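Local coordinates for globin protein (Ramazzottius varieornatus, PDB 5ZIQ) that binds a heme whose iron is held by two axial histidines and, as a globin of unknown function, may carry or bind oxygen, at residues A45-L50 against E79-A84; T107-V112 against T162-E167. All blocks are in the same frame, centred on the assembly; numbering follows the deposited sequence.

Interaction 1: A45-L50 against E79-A84; sequences AGKEML and ESFEEA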
ATOM      1  N   ALA A  45      -3.542   0.667 -10.023  1.00  9.55           N
ATOM      2  CA  ALA A  45      -2.719   1.304  -8.965  1.00  9.70           C
ATOM      3  C   ALA A  45      -1.718   0.302  -8.395  1.00 10.16           C
ATOM      4  O   ALA A  45      -0.556   0.621  -8.237  1.00 10.58           O
ATOM      5  CB  ALA A  45      -3.603   1.881  -7.868  1.00 12.01           C
ATOM      6  N   GLY A  46      -2.183  -0.911  -8.088  1.00  9.59           N
ATOM      7  CA  GLY A  46      -1.307  -1.971  -7.602  1.00  9.92           C
ATOM      8  C   GLY A  46      -0.184  -2.302  -8.572  1.00  9.65           C
ATOM      9  O   GLY A  46       0.960  -2.498  -8.156  1.00 10.26           O
ATOM     10  N   LYS A  47      -0.508  -2.371  -9.869  1.00 10.10           N
ATOM     11  CA  LYS A  47       0.511  -2.616 -10.896  1.00 10.72           C
ATOM     12  C   LYS A  47       1.547  -1.491 -10.889  1.00 10.76           C
ATOM     13  O   LYS A  47       2.753  -1.757 -10.905  1.00 11.73           O
ATOM     14  CB  LYS A  47      -0.121  -2.758 -12.283  1.00 10.29           C
ATOM     15  CG  LYS A  47      -0.974  -3.999 -12.455  1.00 11.86           C
ATOM     16  CD  LYS A  47      -1.604  -4.006 -13.856  1.00 13.85           C
ATOM     17  CE  LYS A  47      -2.605  -5.139 -13.997  1.00 15.22           C
ATOM     18  NZ  LYS A  47      -3.251  -5.145 -15.340  1.00 19.29           N
ATOM     19  N   GLU A  48       1.075  -0.245 -10.826  0.50 11.39           N
ATOM     20  CA  GLU A  48       1.952   0.932 -10.769  0.50 12.29           C
ATOM     21  C   GLU A  48       2.893   0.847  -9.567  0.50 12.27           C
ATOM     22  O   GLU A  48       4.095   1.081  -9.694  0.50 12.82           O
ATOM     23  CB  GLU A  48       1.128   2.223 -10.697  0.50 14.33           C
ATOM     24  CG  GLU A  48       0.467   2.648 -11.996  0.50 16.65           C
ATOM     25  CD  GLU A  48      -0.268   3.972 -11.870  0.50 20.06           C
ATOM     26  OE1 GLU A  48      -0.592   4.577 -12.913  0.50 22.62           O
ATOM     27  OE2 GLU A  48      -0.524   4.414 -10.728  0.50 21.22           O
ATOM     28  N   MET A  49       2.342   0.465  -8.417  1.00 11.85           N
ATOM     29  CA  MET A  49       3.135   0.370  -7.177  1.00 11.57           C
ATOM     30  C   MET A  49       4.268  -0.611  -7.302  1.00 12.06           C
ATOM     31  O   MET A  49       5.408  -0.272  -6.936  1.00 12.39           O
ATOM     32  CB  MET A  49       2.271  -0.021  -6.004  1.00 13.22           C
ATOM     33  CG  MET A  49       1.249   1.045  -5.686  1.00 14.57           C
ATOM     34  SD  MET A  49       0.069   0.480  -4.468  1.00 16.29           S
ATOM     35  CE  MET A  49       1.265   0.266  -3.160  1.00 10.42           C
ATOM     36  N   LEU A  50       3.958  -1.825  -7.772  1.00 11.91           N
ATOM     37  CA  LEU A  50       4.996  -2.857  -7.885  1.00 12.47           C
ATOM     38  C   LEU A  50       6.056  -2.505  -8.911  1.00 13.14           C
ATOM     39  O   LEU A  50       7.234  -2.698  -8.649  1.00 13.67           O
ATOM     40  CB  LEU A  50       4.425  -4.250  -8.166  1.00 13.75           C
ATOM     41  CG  LEU A  50       3.635  -4.907  -7.015  1.00 13.90           C
ATOM     42  CD1 LEU A  50       3.209  -6.304  -7.433  1.00 15.77           C
ATOM     43  CD2 LEU A  50       4.370  -4.972  -5.683  1.00 16.35           C
ATOM     44  N   GLU A  79      -0.952 -12.930 -15.449  1.00 12.34           N
ATOM     45  CA  GLU A  79      -1.855 -13.337 -14.378  1.00 12.65           C
ATOM     46  C   GLU A  79      -1.221 -13.291 -12.989  1.00 12.58           C
ATOM     47  O   GLU A  79      -1.855 -12.810 -12.041  1.00 12.21           O
ATOM     48  CB  GLU A  79      -2.417 -14.735 -14.658  1.00 14.20           C
ATOM     49  CG  GLU A  79      -3.452 -15.188 -13.649  1.00 18.25           C
ATOM     50  CD  GLU A  79      -4.146 -16.496 -13.993  1.00 23.38           C
ATOM     51  OE1 GLU A  79      -3.835 -17.121 -15.027  1.00 26.38           O
ATOM     52  OE2 GLU A  79      -5.003 -16.917 -13.186  1.00 30.51           O
ATOM     53  N   SER A  80       0.008 -13.781 -12.872  0.70 12.11           N
ATOM     54  CA  SER A  80       0.685 -13.766 -11.572  0.70 12.14           C
ATOM     55  C   SER A  80       0.962 -12.346 -11.099  0.70 11.81           C
ATOM     56  O   SER A  80       0.832 -12.042  -9.916  0.70 13.38           O
ATOM     57  CB  SER A  80       1.955 -14.616 -11.611  0.70 13.38           C
ATOM     58  OG  SER A  80       1.601 -15.984 -11.752  0.70 15.44           O
ATOM     59  N   PHE A  81       1.336 -11.477 -12.032  1.00 11.48           N
ATOM     60  CA  PHE A  81       1.529 -10.067 -11.713  1.00 10.67           C
ATOM     61  C   PHE A  81       0.238  -9.363 -11.275  1.00 10.46           C
ATOM     62  O   PHE A  81       0.261  -8.607 -10.292  1.00 11.40           O
ATOM     63  CB  PHE A  81       2.223  -9.322 -12.848  1.00 11.31           C
ATOM     64  CG  PHE A  81       2.658  -7.941 -12.465  1.00 13.30           C
ATOM     65  CD1 PHE A  81       3.727  -7.749 -11.577  1.00 14.23           C
ATOM     66  CD2 PHE A  81       1.982  -6.834 -12.950  1.00 14.06           C
ATOM     67  CE1 PHE A  81       4.131  -6.465 -11.214  1.00 16.29           C
ATOM     68  CE2 PHE A  81       2.382  -5.545 -12.602  1.00 14.78           C
ATOM     69  CZ  PHE A  81       3.447  -5.357 -11.726  1.00 16.22           C
ATOM     70  N   GLU A  82      -0.867  -9.644 -11.974  1.00 10.94           N
ATOM     71  CA  GLU A  82      -2.199  -9.145 -11.592  1.00 11.07           C
ATOM     72  C   GLU A  82      -2.514  -9.568 -10.144  1.00 11.38           C
ATOM     73  O   GLU A  82      -2.962  -8.735  -9.345  1.00 12.90           O
ATOM     74  CB  GLU A  82      -3.286  -9.665 -12.548  1.00 11.95           C
ATOM     75  CG  GLU A  82      -3.271  -9.114 -13.976  1.00 15.04           C
ATOM     76  CD  GLU A  82      -3.910 -10.052 -15.022  1.00 19.28           C
ATOM     77  OE1 GLU A  82      -4.586 -11.052 -14.695  1.00 18.91           O
ATOM     78  OE2 GLU A  82      -3.708  -9.815 -16.217  1.00 26.93           O
ATOM     79  N   GLU A  83      -2.197 -10.829  -9.790  1.00 10.63           N
ATOM     80  CA  GLU A  83      -2.472 -11.322  -8.429  1.00 10.19           C
ATOM     81  C   GLU A  83      -1.632 -10.567  -7.408  1.00 10.29           C
ATOM     82  O   GLU A  83      -2.153 -10.145  -6.378  1.00 11.02           O
ATOM     83  CB  GLU A  83      -2.275 -12.843  -8.318  1.00 11.95           C
ATOM     84  CG  GLU A  83      -3.347 -13.608  -9.088  1.00 13.33           C
ATOM     85  CD  GLU A  83      -2.963 -15.037  -9.458  1.00 18.91           C
ATOM     86  OE1 GLU A  83      -3.851 -15.761  -9.950  1.00 22.91           O
ATOM     87  OE2 GLU A  83      -1.788 -15.442  -9.306  1.00 23.33           O
ATOM     88  N   ALA A  84      -0.339 -10.387  -7.704  1.00 10.38           N
ATOM     89  CA  ALA A  84       0.559  -9.699  -6.775  1.00 10.17           C
ATOM     90  C   ALA A  84       0.202  -8.217  -6.630  1.00 10.14           C
ATOM     91  O   ALA A  84       0.240  -7.664  -5.529  1.00 10.90           O
ATOM     92  CB  ALA A  84       2.011  -9.874  -7.212  1.00 11.36           C
TER
HETATM   93  O   HOH W   1      -4.705  -7.335 -16.577  1.00 23.23           O

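Interaction 2: T107-V112 against T162-E167; sequences TNLKRV and TEKIRE. With HEM (protoporphyrin IX containing Fe), chain E; SO4 (sulfate ion), chain G.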
ATOM      1  N   THR A 107      -6.573  -5.862  13.124  1.00 11.27           N
ATOM      2  CA  THR A 107      -6.542  -7.289  12.780  1.00 11.80           C
ATOM      3  C   THR A 107      -6.013  -7.460  11.341  1.00 11.89           C
ATOM      4  O   THR A 107      -5.103  -8.268  11.082  1.00 12.48           O
ATOM      5  CB  THR A 107      -7.958  -7.879  12.911  1.00 13.76           C
ATOM      6  OG1 THR A 107      -8.338  -7.859  14.294  1.00 16.11           O
ATOM      7  CG2 THR A 107      -8.024  -9.336  12.361  1.00 15.66           C
ATOM      8  N   ASN A 108      -6.547  -6.661  10.426  1.00 12.14           N
ATOM      9  CA  ASN A 108      -6.214  -6.818   9.008  1.00 11.19           C
ATOM     10  C   ASN A 108      -4.775  -6.434   8.720  1.00 10.26           C
ATOM     11  O   ASN A 108      -4.071  -7.165   8.011  1.00 11.31           O
ATOM     12  CB  ASN A 108      -7.178  -6.007   8.144  1.00 11.78           C
ATOM     13  CG  ASN A 108      -8.577  -6.589   8.127  1.00 12.21           C
ATOM     14  OD1 ASN A 108      -8.768  -7.784   8.364  1.00 13.27           O
ATOM     15  ND2 ASN A 108      -9.565  -5.741   7.859  1.00 11.39           N
ATOM     16  N   LEU A 109      -4.319  -5.310   9.288  1.00  9.66           N
ATOM     17  CA  LEU A 109      -2.945  -4.872   9.037  1.00 10.54           C
ATOM     18  C   LEU A 109      -1.917  -5.783   9.693  1.00 10.86           C
ATOM     19  O   LEU A 109      -0.881  -6.088   9.088  1.00 10.79           O
ATOM     20  CB  LEU A 109      -2.747  -3.417   9.440  1.00 11.11           C
ATOM     21  CG  LEU A 109      -3.550  -2.406   8.605  1.00 11.47           C
ATOM     22  CD1 LEU A 109      -3.489  -1.065   9.320  1.00 14.92           C
ATOM     23  CD2 LEU A 109      -3.024  -2.317   7.164  1.00 12.75           C
ATOM     24  N   LYS A 110      -2.180  -6.242  10.919  0.70 10.88           N
ATOM     25  CA  LYS A 110      -1.223  -7.161  11.547  0.70 11.23           C
ATOM     26  C   LYS A 110      -1.142  -8.481  10.779  0.70 11.46           C
ATOM     27  O   LYS A 110      -0.056  -9.036  10.639  0.70 12.96           O
ATOM     28  CB  LYS A 110      -1.553  -7.396  13.032  0.70 12.15           C
ATOM     29  CG  LYS A 110      -1.370  -6.142  13.878  0.70 13.62           C
ATOM     30  CD  LYS A 110      -1.859  -6.324  15.303  0.70 17.38           C
ATOM     31  CE  LYS A 110      -2.024  -4.974  15.977  0.70 22.44           C
ATOM     32  NZ  LYS A 110      -2.456  -5.117  17.394  0.70 29.21           N
ATOM     33  N   ARG A 111      -2.265  -8.954  10.222  1.00 11.48           N
ATOM     34  CA  ARG A 111      -2.221 -10.151   9.373  1.00 12.99           C
ATOM     35  C   ARG A 111      -1.275  -9.979   8.161  1.00 11.69           C
ATOM     36  O   ARG A 111      -0.475 -10.875   7.872  1.00 12.60           O
ATOM     37  CB  ARG A 111      -3.615 -10.539   8.898  1.00 13.90           C
ATOM     38  CG  ARG A 111      -3.603 -11.705   7.905  1.00 16.19           C
ATOM     39  CD  ARG A 111      -4.963 -12.287   7.646  1.00 18.77           C
ATOM     40  NE  ARG A 111      -5.388 -13.068   8.796  1.00 21.21           N
ATOM     41  CZ  ARG A 111      -6.419 -12.782   9.582  1.00 21.51           C
ATOM     42  NH1 ARG A 111      -7.175 -11.712   9.361  1.00 19.42           N
ATOM     43  NH2 ARG A 111      -6.686 -13.582  10.609  1.00 24.69           N
ATOM     44  N   VAL A 112      -1.336  -8.821   7.496  1.00 11.16           N
ATOM     45  CA  VAL A 112      -0.459  -8.546   6.342  1.00 11.36           C
ATOM     46  C   VAL A 112       0.994  -8.717   6.779  1.00 12.13           C
ATOM     47  O   VAL A 112       1.782  -9.374   6.099  1.00 12.44           O
ATOM     48  CB  VAL A 112      -0.670  -7.111   5.817  1.00 10.61           C
ATOM     49  CG1 VAL A 112       0.380  -6.739   4.777  1.00 11.60           C
ATOM     50  CG2 VAL A 112      -2.064  -6.953   5.222  1.00 11.64           C
ATOM     51  N   THR A 162       1.998   1.284   8.147  1.00 11.90           N
ATOM     52  CA  THR A 162       3.274   0.523   8.137  1.00 13.53           C
ATOM     53  C   THR A 162       3.658   0.044   9.525  1.00 14.18           C
ATOM     54  O   THR A 162       4.122  -1.101   9.682  1.00 15.86           O
ATOM     55  CB  THR A 162       4.410   1.373   7.567  1.00 14.71           C
ATOM     56  OG1 THR A 162       4.108   1.628   6.210  1.00 17.10           O
ATOM     57  CG2 THR A 162       5.806   0.657   7.643  1.00 16.34           C
ATOM     58  N   GLU A 163       3.484   0.921  10.513  1.00 13.74           N
ATOM     59  CA  GLU A 163       3.764   0.557  11.890  1.00 15.85           C
ATOM     60  C   GLU A 163       2.929  -0.656  12.317  1.00 15.26           C
ATOM     61  O   GLU A 163       3.460  -1.569  12.955  1.00 15.61           O
ATOM     62  CB  GLU A 163       3.572   1.760  12.807  1.00 17.58           C
ATOM     63  CG  GLU A 163       4.246   1.626  14.164  1.00 26.47           C
ATOM     64  CD  GLU A 163       3.422   0.869  15.186  1.00 31.43           C
ATOM     65  OE1 GLU A 163       4.023   0.050  15.923  1.00 39.39           O
ATOM     66  OE2 GLU A 163       2.189   1.098  15.270  1.00 36.19           O
ATOM     67  N   LYS A 164       1.658  -0.700  11.917  1.00 13.18           N
ATOM     68  CA  LYS A 164       0.798  -1.831  12.312  1.00 12.59           C
ATOM     69  C   LYS A 164       1.172  -3.103  11.579  1.00 12.43           C
ATOM     70  O   LYS A 164       1.153  -4.192  12.162  1.00 13.44           O
ATOM     71  CB  LYS A 164      -0.698  -1.516  12.129  1.00 12.65           C
ATOM     72  CG  LYS A 164      -1.173  -0.277  12.877  1.00 14.07           C
ATOM     73  CD  LYS A 164      -0.741  -0.288  14.340  1.00 15.16           C
ATOM     74  CE  LYS A 164      -1.241   0.954  15.068  1.00 18.85           C
ATOM     75  NZ  LYS A 164      -0.876   0.957  16.509  1.00 24.81           N
ATOM     76  N   ILE A 165       1.498  -2.964  10.298  1.00 11.42           N
ATOM     77  CA  ILE A 165       1.990  -4.100   9.515  1.00 10.95           C
ATOM     78  C   ILE A 165       3.272  -4.638  10.157  1.00 13.02           C
ATOM     79  O   ILE A 165       3.392  -5.836  10.352  1.00 12.77           O
ATOM     80  CB  ILE A 165       2.195  -3.718   8.025  1.00 10.93           C
ATOM     81  CG1 ILE A 165       0.826  -3.436   7.390  1.00 10.41           C
ATOM     82  CG2 ILE A 165       2.891  -4.850   7.269  1.00 11.92           C
ATOM     83  CD1 ILE A 165       0.882  -2.781   6.016  1.00 11.35           C
ATOM     84  N   ARG A 166       4.187  -3.748  10.539  1.00 14.58           N
ATOM     85  CA  ARG A 166       5.427  -4.168  11.190  1.00 16.98           C
ATOM     86  C   ARG A 166       5.191  -4.894  12.515  1.00 18.66           C
ATOM     87  O   ARG A 166       5.874  -5.883  12.798  1.00 21.15           O
ATOM     88  CB  ARG A 166       6.338  -2.967  11.377  1.00 18.19           C
ATOM     89  CG  ARG A 166       6.953  -2.484  10.077  1.00 20.60           C
ATOM     90  CD  ARG A 166       7.863  -1.302  10.347  1.00 23.34           C
ATOM     91  NE  ARG A 166       8.867  -1.671  11.337  1.00 25.70           N
ATOM     92  CZ  ARG A 166       9.772  -0.841  11.842  1.00 31.20           C
ATOM     93  NH1 ARG A 166       9.811   0.434  11.459  1.00 33.92           N
ATOM     94  NH2 ARG A 166      10.639  -1.289  12.739  1.00 31.86           N
ATOM     95  N   GLU A 167       4.208  -4.425  13.297  1.00 18.07           N
ATOM     96  CA  GLU A 167       3.802  -5.098  14.553  1.00 19.85           C
ATOM     97  C   GLU A 167       3.391  -6.537  14.294  1.00 19.23           C
ATOM     98  O   GLU A 167       3.793  -7.444  15.022  1.00 21.42           O
ATOM     99  CB  GLU A 167       2.642  -4.372  15.228  1.00 22.45           C
ATOM    100  CG  GLU A 167       3.016  -3.100  15.968  1.00 26.74           C
ATOM    101  CD  GLU A 167       1.817  -2.411  16.603  1.00 32.22           C
ATOM    102  OE1 GLU A 167       1.994  -1.288  17.114  1.00 38.55           O
ATOM    103  OE2 GLU A 167       0.703  -2.984  16.618  1.00 35.13           O
TER
HETATM  104  CHA HEM E1001       2.597 -11.298  -0.079  0.50 13.79           C
HETATM  105  CHB HEM E1001       6.609  -8.930  -1.355  0.50 12.58           C
HETATM  106  CHC HEM E1001       5.081  -5.205   1.442  0.50 11.33           C
HETATM  107  CHD HEM E1001       0.605  -7.026   1.058  0.50 10.15           C
HETATM  108  C1A HEM E1001       3.835 -11.014  -0.602  0.50 12.99           C
HETATM  109  C2A HEM E1001       4.685 -11.954  -1.236  0.50 13.81           C
HETATM  110  C3A HEM E1001       5.820 -11.292  -1.597  0.50 12.82           C
HETATM  111  C4A HEM E1001       5.679  -9.941  -1.201  0.50 12.68           C
HETATM  112  CMA HEM E1001       7.002 -11.884  -2.317  0.50 13.73           C
HETATM  113  CAA HEM E1001       4.370 -13.417  -1.458  0.50 16.70           C
HETATM  114  CBA HEM E1001       4.324 -13.757  -2.953  0.50 20.81           C
HETATM  115  CGA HEM E1001       3.131 -13.110  -3.601  0.50 25.11           C
HETATM  116  O1A HEM E1001       2.002 -13.208  -3.071  0.50 28.02           O
HETATM  117  O2A HEM E1001       3.262 -12.471  -4.664  0.50 27.28           O
HETATM  118  C1B HEM E1001       6.567  -7.715  -0.647  0.50 12.57           C
HETATM  119  C2B HEM E1001       7.643  -6.795  -0.582  0.50 13.60           C
HETATM  120  C3B HEM E1001       7.246  -5.745   0.197  0.50 13.02           C
HETATM  121  C4B HEM E1001       5.855  -6.031   0.614  0.50 11.61           C
HETATM  122  CMB HEM E1001       8.992  -6.970  -1.243  0.50 15.58           C
HETATM  123  CAB HEM E1001       8.023  -4.550   0.554  0.50 13.99           C
HETATM  124  CBB HEM E1001       8.714  -3.911  -0.390  0.50 15.02           C
HETATM  125  C1C HEM E1001       3.700  -5.308   1.510  0.50  9.58           C
HETATM  126  C2C HEM E1001       2.801  -4.312   1.900  0.50  9.32           C
HETATM  127  C3C HEM E1001       1.519  -4.836   1.763  0.50  9.54           C
HETATM  128  C4C HEM E1001       1.644  -6.163   1.292  0.50  9.89           C
HETATM  129  CMC HEM E1001       3.161  -2.928   2.374  0.50  9.61           C
HETATM  130  CAC HEM E1001       0.223  -4.186   2.029  0.50  9.59           C
HETATM  131  CBC HEM E1001       0.129  -3.013   2.621  0.50  9.00           C
HETATM  132  C1D HEM E1001       0.839  -8.370   0.770  0.50 10.76           C
HETATM  133  C2D HEM E1001      -0.262  -9.349   0.790  0.50 11.31           C
HETATM  134  C3D HEM E1001       0.289 -10.536   0.474  0.50 12.55           C
HETATM  135  C4D HEM E1001       1.727 -10.278   0.270  0.50 12.64           C
HETATM  136  CMD HEM E1001      -1.713  -9.058   1.106  0.50 10.64           C
HETATM  137  CAD HEM E1001      -0.429 -11.868   0.362  0.50 14.87           C
HETATM  138  CBD HEM E1001      -0.171 -12.656   1.640  0.50 18.95           C
HETATM  139  CGD HEM E1001      -0.853 -14.001   1.604  0.50 21.64           C
HETATM  140  O1D HEM E1001      -1.754 -14.215   0.765  0.50 22.65           O
HETATM  141  O2D HEM E1001      -0.521 -14.901   2.415  0.50 21.66           O
HETATM  142  NA  HEM E1001       4.470  -9.797  -0.556  0.50 12.07           N
HETATM  143  NB  HEM E1001       5.566  -7.222   0.085  0.50 11.79           N
HETATM  144  NC  HEM E1001       2.978  -6.419   1.163  0.50  9.82           N
HETATM  145  ND  HEM E1001       2.007  -8.969   0.452  0.50 11.92           N
HETATM  146 FE   HEM E1001       3.720  -8.143   0.288  0.50 10.96          FE
HETATM  147  S   SO4 G1003      -3.422 -16.020  10.026  1.00 69.18           S
HETATM  148  O1  SO4 G1003      -4.189 -15.080  10.874  1.00 59.31           O
HETATM  149  O2  SO4 G1003      -2.311 -15.305   9.357  1.00 64.07           O
HETATM  150  O3  SO4 G1003      -2.868 -17.099  10.879  1.00 61.81           O
HETATM  151  O4  SO4 G1003      -4.317 -16.596   8.991  1.00 69.18           O

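Interaction 1: A45-L50 against E79-A84
The ring of F81 meets K47 and L50 of helix 45-50, and both approach it obliquely. K47 lays its CG 3.7 Å from F81 CE2. L50 brings its CB to 3.8 Å from F81 CE1. F81 CG is anti to the backbone N (chi1 -170°), which carries the ring across to the 45-50 helix. L50 also reaches past the ring. Its CD1 lies 3.8 Å from A84 CB, so one leucine touches both F81 and A84.

K47 passes the ring with its aliphatic part and takes its ammonium group on toward the carboxylate of E82. There K47 and E82 run side by side and point the same way, with K47 CE 4.0 Å from E82 CG. Their charged atoms do not meet directly. A water joins them: it accepts from K47 NZ at 2.9 Å and donates to E82 OE2 at 2.7 Å. K47 NZ has a further hydrogen bond to the carbonyl oxygen of R76, which helps fix the end of the lysine chain.

The two helix axes come within 9.3 Å and cross nearly at right angles, at 96°. A84 belongs to the heme pocket; its carbonyl oxygen accepts a hydrogen bond from ND1 of H88, an axial iron ligand, on which L50 also packs. The contact thus joins helix 42-56 to the start of helix 79-97. E48 touches helix 127-142, and M49 touches both that helix and the later part of helix 79-97.

Interaction 2: T107-V112 against T162-E167
I165 packs against L109 and V112, and these apolar contacts form the inner part of the crossing. L109 CD2 lies 4.0 Å from I165 CG1. On the heme side, V112 CG1 meets I165 CG2. The two branches of I165 divide the work, CG2 to the valine and CG1 with CD1 to the leucine. I165 CD1 also touches the heme vinyl carbon CBC at 3.5 Å, and V112 CG1 lies 3.7 Å from the meso carbon CHD. Further out, L109 CB rests on K164 CB.

The backbones are close enough for a CA-H...O contact. I165 CA lies 3.5 Å from L109 O, with an angle of 161° at the hydrogen. The axes approach to 6.7 Å and cross at -61°. No hydrogen bond links the two segments.

Charged groups lie on the side away from the heme. K110, extended beyond CG, sends its CE to 3.4 Å from E167 OE2, and the K110 NZ salt bridge to that oxygen is long. K164 bends at chi2 (-50°), which turns its end away from L109 toward the acids of its own helix. Its NZ makes a weak, 3.3 Å hydrogen bond and salt bridge to E163 OE2. A long salt bridge from K164 NZ to E167 OE1 joins K110, E163, K164 and E167 into one salt-bridge network.

R111 leaves its helix on the side away from 162-167. Its NE and NH2 both donate to O1 of a sulfate probably left from crystallisation, which sits at the guanidinium edge, near its plane.

V112 O accepts a hydrogen bond from ND1 of H116, the other axial iron ligand. Both helices reach the heme, 102-115 through V112 and 148-170 through I165. V112 also touches P91 of helix 79-97, and F127 of helix 127-142 packs on I165.

Interaction 1 closes along the chain before interaction 2 opens. Their centres are 20 Å apart and their nearest atoms about 10 Å, so they do not touch. They involve four different helices. Helices 79-97 and 102-115 follow each other in the chain. H88 lies on helix 79-97, and H116 follows directly after helix 102-115. Each of these helices is packed against a further helix of the globin fold, 79-97 on 42-56 and 102-115 on 148-170. A84 in interaction 1 and V112 with I165 in interaction 2 line the same heme pocket. The two contacts therefore belong to the framework around a six-coordinate heme.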